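Long-range contacts in Dye-decolorizing peroxidase Tfu_3078 (Thermobifida fusca, PDB 5FW4), which uses a heme b cofactor and hydrogen peroxide to oxidise a wide range of compounds, with high reactivity towards anthraquinone dyes: residues Val278-Arg283 / Glu407-Phe412; Ala165-Phe170 / Gly385-Gln390; Val84-Leu89 / Val213-Arg218. All coordinates share one frame; numbering follows the deposited sequence.

Overall arrangement
Contacts 3 and 1 play the same part in two successive sheets, each pairing the first and the last strand of a four-stranded antiparallel sheet: 81-89 with 211-220 in the N-terminal half, then 275-284 with 404-414 in the C-terminal half. Contact 3 closes before contact 1 opens, yet their centres lie about 12 Å apart, and the sheets touch where Trp215 meets Val279 and Ala410. Contact 2 crosses both along the chain, bringing an N-terminal loop against helix 386-395, which directly precedes strand 404-414. Its centre is about 11 Å from that of contact 1, which it touches, and about 21 Å from that of contact 3. Contacts 1 and 2 both reach the heme through C-terminal residues, which in contact 2 the loop backs from behind.

Contact 1. Residues Val278-Arg283 / Glu407-Phe412; sequences VVRRIR and EGSALF. With HEM (protoporphyrin IX containing Fe), chain C.
Arg281 faces both Glu407 and Gly408 in a classic beta bulge, set in the antiparallel pairing of strands 275-284 and 404-414. Arg281 O accepts from Glu407 N at 2.9 Å and, weakly, from Gly408 N at 3.3 Å. Further on the pairing is regular, with a nearly straight 2.8 Å bond from Val279 N to Ala410 O (169°). Bends at chi2 and chi3 fold Arg280 back over the neighbouring strand, where NH1 donates to Ser409 OG at 2.9 Å; its NH2 goes to Asp173. On the other face Arg281 reaches out, CG anti to the backbone N (chi1 -177°), sending NH2 to Asp370 while a water joins its NE to Glu407 OE1. Arg283 NE forms a salt bridge with Glu407 OE2 at 2.9 Å; the nitrogen lies above the carboxylate plane, although the oxygen sits in the guanidinium plane, and a second water links Arg283 NH2 to the same OE2. Arg364 shares the carboxylate through OE1. Ile282 CG2 leans on the heme vinyl carbon CBB at 3.5 Å. With strand order 2-3-1-4, this first-with-last pairing is that of a ferredoxin-like sheet, as expected of the dimeric alpha-beta barrel fold of DyP-type peroxidases.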
# COMPACT_ATOMS: atom_id res chain seq x y z
N VAL A 278 2.99 -21.07 -5.41
CA VAL A 278 3.16 -21.07 -3.99
C VAL A 278 3.32 -19.64 -3.54
O VAL A 278 4.23 -18.92 -4.02
CB VAL A 278 4.38 -21.90 -3.52
CG1 VAL A 278 4.55 -21.75 -2.02
CG2 VAL A 278 4.22 -23.36 -3.91
N VAL A 279 2.45 -19.21 -2.63
CA VAL A 279 2.57 -17.88 -2.04
C VAL A 279 2.96 -18.01 -0.59
O VAL A 279 2.40 -18.82 0.16
CB VAL A 279 1.33 -16.98 -2.24
CG1 VAL A 279 0.07 -17.69 -1.87
CG2 VAL A 279 1.44 -15.69 -1.46
N ARG A 280 3.93 -17.20 -0.19
CA ARG A 280 4.33 -17.16 1.20
C ARG A 280 4.42 -15.69 1.63
O ARG A 280 5.02 -14.86 0.92
CB ARG A 280 5.70 -17.87 1.38
CG ARG A 280 5.76 -19.31 0.87
CD ARG A 280 5.07 -20.30 1.81
NE ARG A 280 5.97 -20.67 2.91
CZ ARG A 280 5.87 -21.74 3.69
NH1 ARG A 280 4.90 -22.62 3.54
NH2 ARG A 280 6.80 -21.94 4.63
N ARG A 281 3.81 -15.37 2.75
CA ARG A 281 3.96 -14.07 3.36
C ARG A 281 5.17 -14.21 4.29
O ARG A 281 5.10 -14.92 5.27
CB ARG A 281 2.74 -13.69 4.16
CG ARG A 281 2.82 -12.30 4.76
CD ARG A 281 1.67 -12.09 5.70
NE ARG A 281 1.73 -10.84 6.45
CZ ARG A 281 0.70 -10.05 6.67
NH1 ARG A 281 -0.49 -10.35 6.16
NH2 ARG A 281 0.85 -8.94 7.38
N ILE A 282 6.24 -13.52 3.96
CA ILE A 282 7.52 -13.67 4.75
C ILE A 282 7.88 -12.36 5.38
O ILE A 282 8.29 -11.43 4.69
CB ILE A 282 8.65 -14.08 3.86
CG1 ILE A 282 8.27 -15.18 2.92
CG2 ILE A 282 9.87 -14.49 4.72
CD1 ILE A 282 7.86 -16.38 3.61
N ARG A 283 7.74 -12.28 6.68
CA ARG A 283 8.07 -11.10 7.43
C ARG A 283 9.61 -10.99 7.49
O ARG A 283 10.26 -12.00 7.67
CB ARG A 283 7.51 -11.20 8.84
CG ARG A 283 7.74 -9.94 9.69
CD ARG A 283 7.07 -9.91 11.04
NE ARG A 283 7.31 -11.05 11.93
CZ ARG A 283 8.29 -11.14 12.82
NH1 ARG A 283 9.15 -10.14 13.01
NH2 ARG A 283 8.36 -12.23 13.59
N GLU A 407 5.02 -16.54 7.64
CA GLU A 407 3.77 -16.38 8.41
C GLU A 407 2.45 -16.68 7.65
O GLU A 407 1.43 -16.90 8.28
CB GLU A 407 3.69 -14.96 8.97
CG GLU A 407 4.81 -14.64 9.96
CD GLU A 407 4.72 -13.24 10.53
OE1 GLU A 407 4.11 -12.35 9.92
OE2 GLU A 407 5.26 -13.02 11.61
N GLY A 408 2.50 -16.70 6.34
CA GLY A 408 1.33 -17.03 5.53
C GLY A 408 1.79 -17.98 4.44
O GLY A 408 2.93 -17.90 4.00
N SER A 409 0.91 -18.88 4.01
CA SER A 409 1.22 -19.83 2.98
C SER A 409 -0.03 -20.30 2.24
O SER A 409 -1.07 -20.54 2.86
CB SER A 409 1.90 -21.06 3.56
OG SER A 409 2.29 -21.96 2.53
N ALA A 410 0.12 -20.50 0.93
CA ALA A 410 -0.93 -21.13 0.13
C ALA A 410 -0.40 -21.64 -1.19
O ALA A 410 0.57 -21.11 -1.75
CB ALA A 410 -2.05 -20.13 -0.11
N LEU A 411 -1.03 -22.71 -1.66
CA LEU A 411 -0.77 -23.29 -2.97
C LEU A 411 -2.03 -23.11 -3.82
O LEU A 411 -3.09 -23.52 -3.41
CB LEU A 411 -0.52 -24.78 -2.81
CG LEU A 411 -0.39 -25.66 -4.07
CD1 LEU A 411 0.67 -25.20 -5.06
CD2 LEU A 411 -0.08 -27.08 -3.66
N PHE A 412 -1.89 -22.53 -5.01
CA PHE A 412 -2.99 -22.48 -5.97
C PHE A 412 -2.63 -23.08 -7.31
O PHE A 412 -1.53 -22.86 -7.83
CB PHE A 412 -3.48 -21.05 -6.13
CG PHE A 412 -3.97 -20.45 -4.87
CD1 PHE A 412 -5.23 -20.80 -4.37
CD2 PHE A 412 -3.21 -19.53 -4.17
CE1 PHE A 412 -5.71 -20.24 -3.20
CE2 PHE A 412 -3.69 -18.97 -3.00
CZ PHE A 412 -4.94 -19.31 -2.52
CHA HEM C . 17.66 -16.05 -4.95
CHB HEM C . 16.16 -13.09 -1.42
CHC HEM C . 13.06 -16.51 0.03
CHD HEM C . 14.38 -19.35 -3.66
C1A HEM C . 17.51 -14.96 -4.11
C2A HEM C . 18.30 -13.80 -4.20
C3A HEM C . 17.89 -12.99 -3.19
C4A HEM C . 16.85 -13.62 -2.50
CMA HEM C . 18.39 -11.63 -2.89
CAA HEM C . 19.42 -13.54 -5.17
CBA HEM C . 18.96 -12.83 -6.44
CGA HEM C . 18.16 -13.74 -7.32
O1A HEM C . 16.92 -13.56 -7.40
O2A HEM C . 18.74 -14.65 -7.97
C1B HEM C . 15.17 -13.80 -0.71
C2B HEM C . 14.48 -13.28 0.41
C3B HEM C . 13.60 -14.23 0.84
C4B HEM C . 13.76 -15.35 -0.09
CMB HEM C . 14.70 -11.91 1.00
CAB HEM C . 12.60 -14.22 1.91
CBB HEM C . 12.24 -13.12 2.58
C1C HEM C . 13.14 -17.58 -0.84
C2C HEM C . 12.37 -18.72 -0.74
C3C HEM C . 12.74 -19.52 -1.82
C4C HEM C . 13.75 -18.85 -2.54
CMC HEM C . 11.35 -18.92 0.34
CAC HEM C . 12.34 -20.86 -2.23
CBC HEM C . 11.81 -21.72 -1.42
C1D HEM C . 15.40 -18.62 -4.29
C2D HEM C . 16.10 -19.15 -5.46
C3D HEM C . 17.02 -18.23 -5.81
C4D HEM C . 16.88 -17.15 -4.83
CMD HEM C . 15.84 -20.46 -6.18
CAD HEM C . 17.98 -18.32 -6.98
CBD HEM C . 19.18 -19.18 -6.56
CGD HEM C . 20.09 -19.42 -7.75
O1D HEM C . 19.84 -20.29 -8.61
O2D HEM C . 21.12 -18.72 -7.86
NA HEM C . 16.62 -14.85 -3.06
NB HEM C . 14.71 -15.02 -0.98
NC HEM C . 13.99 -17.70 -1.90
ND HEM C . 15.88 -17.40 -3.92
FE HEM C . 15.37 -16.28 -2.48
O HOH W 1 3.82 -10.41 8.00
O HOH W 2 6.41 -14.13 13.68

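Contact 2. Residues Ala165-Phe170 / Gly385-Gln390. With HEM (protoporphyrin IX containing Fe), chain C.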
# COMPACT_ATOMS: atom_id res chain seq x y z
N ALA A 165 -1.15 -31.50 -4.04
CA ALA A 165 -1.12 -31.99 -2.67
C ALA A 165 -0.67 -30.85 -1.77
O ALA A 165 0.17 -30.03 -2.18
CB ALA A 165 -0.16 -33.16 -2.56
N ASP A 166 -1.26 -30.77 -0.58
CA ASP A 166 -0.97 -29.70 0.37
C ASP A 166 0.54 -29.67 0.54
O ASP A 166 1.21 -30.72 0.44
CB ASP A 166 -1.62 -29.96 1.73
CG ASP A 166 -3.16 -29.85 1.69
OD1 ASP A 166 -3.72 -29.32 0.71
OD2 ASP A 166 -3.80 -30.28 2.67
N LEU A 167 1.05 -28.47 0.76
CA LEU A 167 2.45 -28.25 1.07
C LEU A 167 2.82 -28.88 2.40
O LEU A 167 2.04 -28.86 3.33
CB LEU A 167 2.75 -26.74 1.13
CG LEU A 167 2.51 -25.96 -0.17
CD1 LEU A 167 2.85 -24.50 0.00
CD2 LEU A 167 3.25 -26.53 -1.37
N PRO A 168 4.02 -29.47 2.49
CA PRO A 168 4.37 -30.02 3.79
C PRO A 168 4.68 -28.92 4.79
O PRO A 168 4.91 -27.77 4.41
CB PRO A 168 5.64 -30.84 3.49
CG PRO A 168 6.23 -30.20 2.31
CD PRO A 168 5.07 -29.74 1.48
N GLU A 169 4.70 -29.30 6.06
CA GLU A 169 5.18 -28.43 7.12
C GLU A 169 6.70 -28.35 7.01
O GLU A 169 7.34 -29.37 6.75
CB GLU A 169 4.82 -28.97 8.51
CG GLU A 169 3.33 -29.00 8.80
CD GLU A 169 3.02 -29.27 10.26
OE1 GLU A 169 3.78 -30.00 10.93
OE2 GLU A 169 2.00 -28.73 10.73
N PHE A 170 7.26 -27.15 7.17
CA PHE A 170 8.71 -26.97 7.16
C PHE A 170 9.15 -26.60 8.55
O PHE A 170 8.39 -26.01 9.32
CB PHE A 170 9.14 -25.89 6.16
CG PHE A 170 8.78 -26.19 4.72
CD1 PHE A 170 9.57 -27.04 3.97
CD2 PHE A 170 7.64 -25.64 4.11
CE1 PHE A 170 9.26 -27.33 2.65
CE2 PHE A 170 7.34 -25.92 2.78
CZ PHE A 170 8.14 -26.78 2.06
N GLY A 385 10.13 -27.95 -7.44
CA GLY A 385 10.29 -26.51 -7.42
C GLY A 385 10.41 -25.97 -6.01
O GLY A 385 11.42 -26.18 -5.34
N PHE A 386 9.41 -25.24 -5.58
CA PHE A 386 9.38 -24.71 -4.21
C PHE A 386 9.69 -25.70 -3.07
O PHE A 386 10.49 -25.36 -2.17
CB PHE A 386 8.02 -24.08 -3.91
CG PHE A 386 7.89 -23.55 -2.52
CD1 PHE A 386 8.40 -22.30 -2.21
CD2 PHE A 386 7.25 -24.27 -1.54
CE1 PHE A 386 8.28 -21.79 -0.92
CE2 PHE A 386 7.11 -23.76 -0.25
CZ PHE A 386 7.64 -22.51 0.06
N ILE A 387 9.06 -26.89 -3.08
CA ILE A 387 9.14 -27.79 -1.91
C ILE A 387 10.58 -28.26 -1.60
O ILE A 387 11.02 -28.15 -0.47
CB ILE A 387 8.31 -29.08 -2.03
CG1 ILE A 387 6.83 -28.80 -2.35
CG2 ILE A 387 8.44 -29.88 -0.75
CD1 ILE A 387 6.20 -27.95 -1.33
N PRO A 388 11.25 -28.85 -2.58
CA PRO A 388 12.59 -29.34 -2.20
C PRO A 388 13.50 -28.20 -1.79
O PRO A 388 14.29 -28.33 -0.86
CB PRO A 388 13.08 -30.08 -3.46
CG PRO A 388 12.21 -29.60 -4.58
CD PRO A 388 10.89 -29.20 -3.97
N VAL A 389 13.34 -27.07 -2.44
CA VAL A 389 14.20 -25.91 -2.19
C VAL A 389 13.96 -25.34 -0.81
O VAL A 389 14.92 -25.08 -0.06
CB VAL A 389 14.03 -24.84 -3.27
CG1 VAL A 389 14.78 -23.56 -2.95
CG2 VAL A 389 14.46 -25.39 -4.61
N GLN A 390 12.70 -25.17 -0.45
CA GLN A 390 12.41 -24.63 0.87
C GLN A 390 12.86 -25.58 1.97
O GLN A 390 13.28 -25.11 3.02
CB GLN A 390 10.93 -24.31 1.07
CG GLN A 390 10.56 -23.93 2.50
CD GLN A 390 11.14 -22.62 2.99
OE1 GLN A 390 10.93 -22.24 4.14
NE2 GLN A 390 11.87 -21.92 2.14
CHA HEM C . 17.66 -16.05 -4.95
CHB HEM C . 16.16 -13.09 -1.42
CHC HEM C . 13.06 -16.51 0.03
CHD HEM C . 14.38 -19.35 -3.66
C1A HEM C . 17.51 -14.96 -4.11
C2A HEM C . 18.30 -13.80 -4.20
C3A HEM C . 17.89 -12.99 -3.19
C4A HEM C . 16.85 -13.62 -2.50
CMA HEM C . 18.39 -11.63 -2.89
CAA HEM C . 19.42 -13.54 -5.17
CBA HEM C . 18.96 -12.83 -6.44
CGA HEM C . 18.16 -13.74 -7.32
O1A HEM C . 16.92 -13.56 -7.40
O2A HEM C . 18.74 -14.65 -7.97
C1B HEM C . 15.17 -13.80 -0.71
C2B HEM C . 14.48 -13.28 0.41
C3B HEM C . 13.60 -14.23 0.84
C4B HEM C . 13.76 -15.35 -0.09
CMB HEM C . 14.70 -11.91 1.00
CAB HEM C . 12.60 -14.22 1.91
CBB HEM C . 12.24 -13.12 2.58
C1C HEM C . 13.14 -17.58 -0.84
C2C HEM C . 12.37 -18.72 -0.74
C3C HEM C . 12.74 -19.52 -1.82
C4C HEM C . 13.75 -18.85 -2.54
CMC HEM C . 11.35 -18.92 0.34
CAC HEM C . 12.34 -20.86 -2.23
CBC HEM C . 11.81 -21.72 -1.42
C1D HEM C . 15.40 -18.62 -4.29
C2D HEM C . 16.10 -19.15 -5.46
C3D HEM C . 17.02 -18.23 -5.81
C4D HEM C . 16.88 -17.15 -4.83
CMD HEM C . 15.84 -20.46 -6.18
CAD HEM C . 17.98 -18.32 -6.98
CBD HEM C . 19.18 -19.18 -6.56
CGD HEM C . 20.09 -19.42 -7.75
O1D HEM C . 19.84 -20.29 -8.61
O2D HEM C . 21.12 -18.72 -7.86
NA HEM C . 16.62 -14.85 -3.06
NB HEM C . 14.71 -15.02 -0.98
NC HEM C . 13.99 -17.70 -1.90
ND HEM C . 15.88 -17.40 -3.92
FE HEM C . 15.37 -16.28 -2.48
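Phe386, the first residue of helix 386-395 after the N-cap Gly385, meets Phe170 of the loop 165-170 through a single corner: its CE2 lies 3.7 Å from Phe170 CE2. The two ring planes are almost perpendicular, at 86°, but the approach is oblique. Another part of the Phe386 ring serves the cofactor, with CD1 3.5 Å from the heme vinyl carbon CBC. One aromatic side chain therefore touches both the loop and the porphyrin rim.

Next comes Ile387, whose CD1 methyl wedges into the loop. It presses on Leu167 CD2 at 3.3 Å, tighter than usual for two carbons, and on Pro168 CD at 3.5 Å, while CG2 lies against the proline ring. Its carbonyl oxygen comes to the edge of the Phe170 ring, with Ile387 O 3.7 Å from Phe170 CE1. Val389 turns from the loop and rests CG1 on the same heme vinyl group.

Gln390 closes the walk. Its CG stands over the centre of the Phe170 ring, 3.4 Å from the centroid and 5° off the normal, a CH-pi contact. A bend at chi2 (67°) then carries the amide off, its plane nearly upright to the ring, leaving NE2 3.5 Å from the heme methyl CMC. Replacing Phe170 with an alanine would probably open a gap beside Phe386 and take away the ring face under Gln390, leaving both heme-pocket side chains freer to shift.

No hydrogen bond crosses between the two segments. Cohesion here is a matter of shape, van der Waals contact and one CH-pi interaction, through which an N-terminal loop backs the residues that line the heme.

Contact 3. Residues Val84-Leu89 / Val213-Arg218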
# COMPACT_ATOMS: atom_id res chain seq x y z
N VAL A 84 -2.98 -9.78 -3.70
CA VAL A 84 -3.22 -11.22 -3.66
C VAL A 84 -4.33 -11.44 -2.67
O VAL A 84 -4.23 -11.06 -1.51
CB VAL A 84 -1.96 -12.01 -3.28
CG1 VAL A 84 -2.30 -13.49 -3.07
CG2 VAL A 84 -0.92 -11.79 -4.35
N ILE A 85 -5.43 -12.04 -3.16
CA ILE A 85 -6.66 -12.23 -2.40
C ILE A 85 -7.04 -13.72 -2.45
O ILE A 85 -7.15 -14.32 -3.53
CB ILE A 85 -7.82 -11.42 -2.98
CG1 ILE A 85 -7.44 -9.96 -3.17
CG2 ILE A 85 -9.08 -11.57 -2.11
CD1 ILE A 85 -8.39 -9.20 -4.07
N ALA A 86 -7.13 -14.33 -1.28
CA ALA A 86 -7.59 -15.69 -1.10
C ALA A 86 -9.04 -15.62 -0.64
O ALA A 86 -9.39 -14.88 0.30
CB ALA A 86 -6.77 -16.43 -0.07
N LEU A 87 -9.86 -16.40 -1.31
CA LEU A 87 -11.27 -16.49 -0.99
C LEU A 87 -11.75 -17.93 -0.83
O LEU A 87 -11.26 -18.85 -1.49
CB LEU A 87 -12.07 -15.80 -2.11
CG LEU A 87 -11.74 -14.38 -2.60
CD1 LEU A 87 -10.92 -14.43 -3.86
CD2 LEU A 87 -13.05 -13.62 -2.91
N ASP A 88 -12.81 -18.11 -0.02
CA ASP A 88 -13.46 -19.38 0.17
C ASP A 88 -14.85 -19.23 -0.41
O ASP A 88 -15.36 -18.10 -0.50
CB ASP A 88 -13.56 -19.72 1.66
CG ASP A 88 -12.18 -20.03 2.27
OD1 ASP A 88 -11.36 -20.48 1.47
OD2 ASP A 88 -11.95 -19.78 3.47
N LEU A 89 -15.43 -20.36 -0.80
CA LEU A 89 -16.88 -20.39 -1.08
C LEU A 89 -17.60 -19.89 0.17
O LEU A 89 -17.20 -20.18 1.29
CB LEU A 89 -17.30 -21.81 -1.41
CG LEU A 89 -16.85 -22.36 -2.74
CD1 LEU A 89 -16.99 -23.88 -2.75
CD2 LEU A 89 -17.68 -21.73 -3.86
N VAL A 213 -13.83 -13.34 1.42
CA VAL A 213 -12.35 -13.20 1.54
C VAL A 213 -11.86 -13.92 2.76
O VAL A 213 -12.43 -13.79 3.84
CB VAL A 213 -11.88 -11.73 1.51
CG1 VAL A 213 -10.37 -11.61 1.70
CG2 VAL A 213 -12.17 -11.13 0.16
N ARG A 214 -10.78 -14.68 2.59
CA ARG A 214 -10.21 -15.47 3.65
C ARG A 214 -8.97 -14.72 4.18
O ARG A 214 -8.89 -14.44 5.38
CB ARG A 214 -9.80 -16.83 3.15
CG ARG A 214 -9.10 -17.69 4.21
CD ARG A 214 -8.59 -18.96 3.55
NE ARG A 214 -8.00 -19.89 4.50
CZ ARG A 214 -8.68 -20.76 5.25
NH1 ARG A 214 -10.01 -20.85 5.19
NH2 ARG A 214 -8.02 -21.56 6.08
N TRP A 215 -8.09 -14.33 3.27
CA TRP A 215 -7.01 -13.38 3.59
C TRP A 215 -6.60 -12.66 2.36
O TRP A 215 -6.78 -13.14 1.25
CB TRP A 215 -5.79 -14.10 4.22
CG TRP A 215 -5.18 -15.16 3.37
CD1 TRP A 215 -5.45 -16.48 3.39
CD2 TRP A 215 -4.18 -14.97 2.36
NE1 TRP A 215 -4.68 -17.14 2.46
CE2 TRP A 215 -3.89 -16.23 1.82
CE3 TRP A 215 -3.47 -13.85 1.88
CZ2 TRP A 215 -2.96 -16.42 0.80
CZ3 TRP A 215 -2.54 -14.03 0.88
CH2 TRP A 215 -2.29 -15.31 0.35
N SER A 216 -6.02 -11.50 2.54
CA SER A 216 -5.45 -10.77 1.41
C SER A 216 -4.24 -9.95 1.81
O SER A 216 -4.13 -9.55 2.95
CB SER A 216 -6.45 -9.77 0.81
OG SER A 216 -6.73 -8.79 1.77
N LEU A 217 -3.41 -9.62 0.82
CA LEU A 217 -2.24 -8.79 1.03
C LEU A 217 -1.89 -8.03 -0.22
O LEU A 217 -1.75 -8.59 -1.29
CB LEU A 217 -1.06 -9.65 1.53
CG LEU A 217 0.17 -8.85 1.98
CD1 LEU A 217 -0.07 -7.87 3.10
CD2 LEU A 217 1.27 -9.81 2.39
N ARG A 218 -1.73 -6.73 -0.08
CA ARG A 218 -1.24 -5.87 -1.13
C ARG A 218 0.34 -5.83 -1.07
O ARG A 218 0.89 -5.77 0.02
CB ARG A 218 -1.78 -4.49 -0.88
CG ARG A 218 -3.31 -4.45 -1.02
CD ARG A 218 -3.74 -3.04 -0.71
NE ARG A 218 -3.39 -2.12 -1.75
CZ ARG A 218 -2.72 -0.99 -1.57
NH1 ARG A 218 -2.24 -0.65 -0.38
NH2 ARG A 218 -2.45 -0.23 -2.61
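Trp215 lays its indole over Ala86, so that the alanine methyl CB sits 3.5 Å from the centroid of the five-membered ring and 17° off its normal, a CH-pi contact. The first torsion makes this possible: with CG between the backbone N and the carbonyl carbon (chi1 59°), the ring swings across the neighbouring strand. Val84 runs beside the tryptophan, pointing the same way, and its CG1 touches Trp215 CH2 at 3.9 Å. The indole NE1 is bound by the carbonyl of Gly181, and the six-membered ring reaches Val279 and Ala410 of the C-terminal sheet.

Ile85 crosses Val213 at a slant, CG2 to CG2 at 3.9 Å, and Leu87 CD2 meets the same Val213 methyl. Trp363 of the second subunit packs against Ile85, Val213 and Ser216 there.

At the far end Arg214, its chain extended from CG to NE, stands out from its strand and crosses Asp88, its NH1 reaching Asp88 OD2 at 2.8 Å in a salt bridge. The oxygen lies in the guanidinium plane and is met on its syn side, though the two flat groups are turned 64° apart. Each has another hold: Arg214 NE on the carbonyl of Cys180, Asp88 OD1 on the backbone N of Asp183.

Behind these orientations is a classic beta bulge. Ala86 O accepts Arg214 N at 2.7 Å and Trp215 N at 3.3 Å, both from one face of its plane, while Ala86 N gives a 2.8 Å bond to Trp215 O. The extra residue shifts the register by one, consistent with Arg214 turning to Asp88 while Trp215 faces the other sheet. Backbone hydrogen bonds thus hold the strands together along the pairing, with apolar side chains packed on them and the salt bridge added at the Asp88 end.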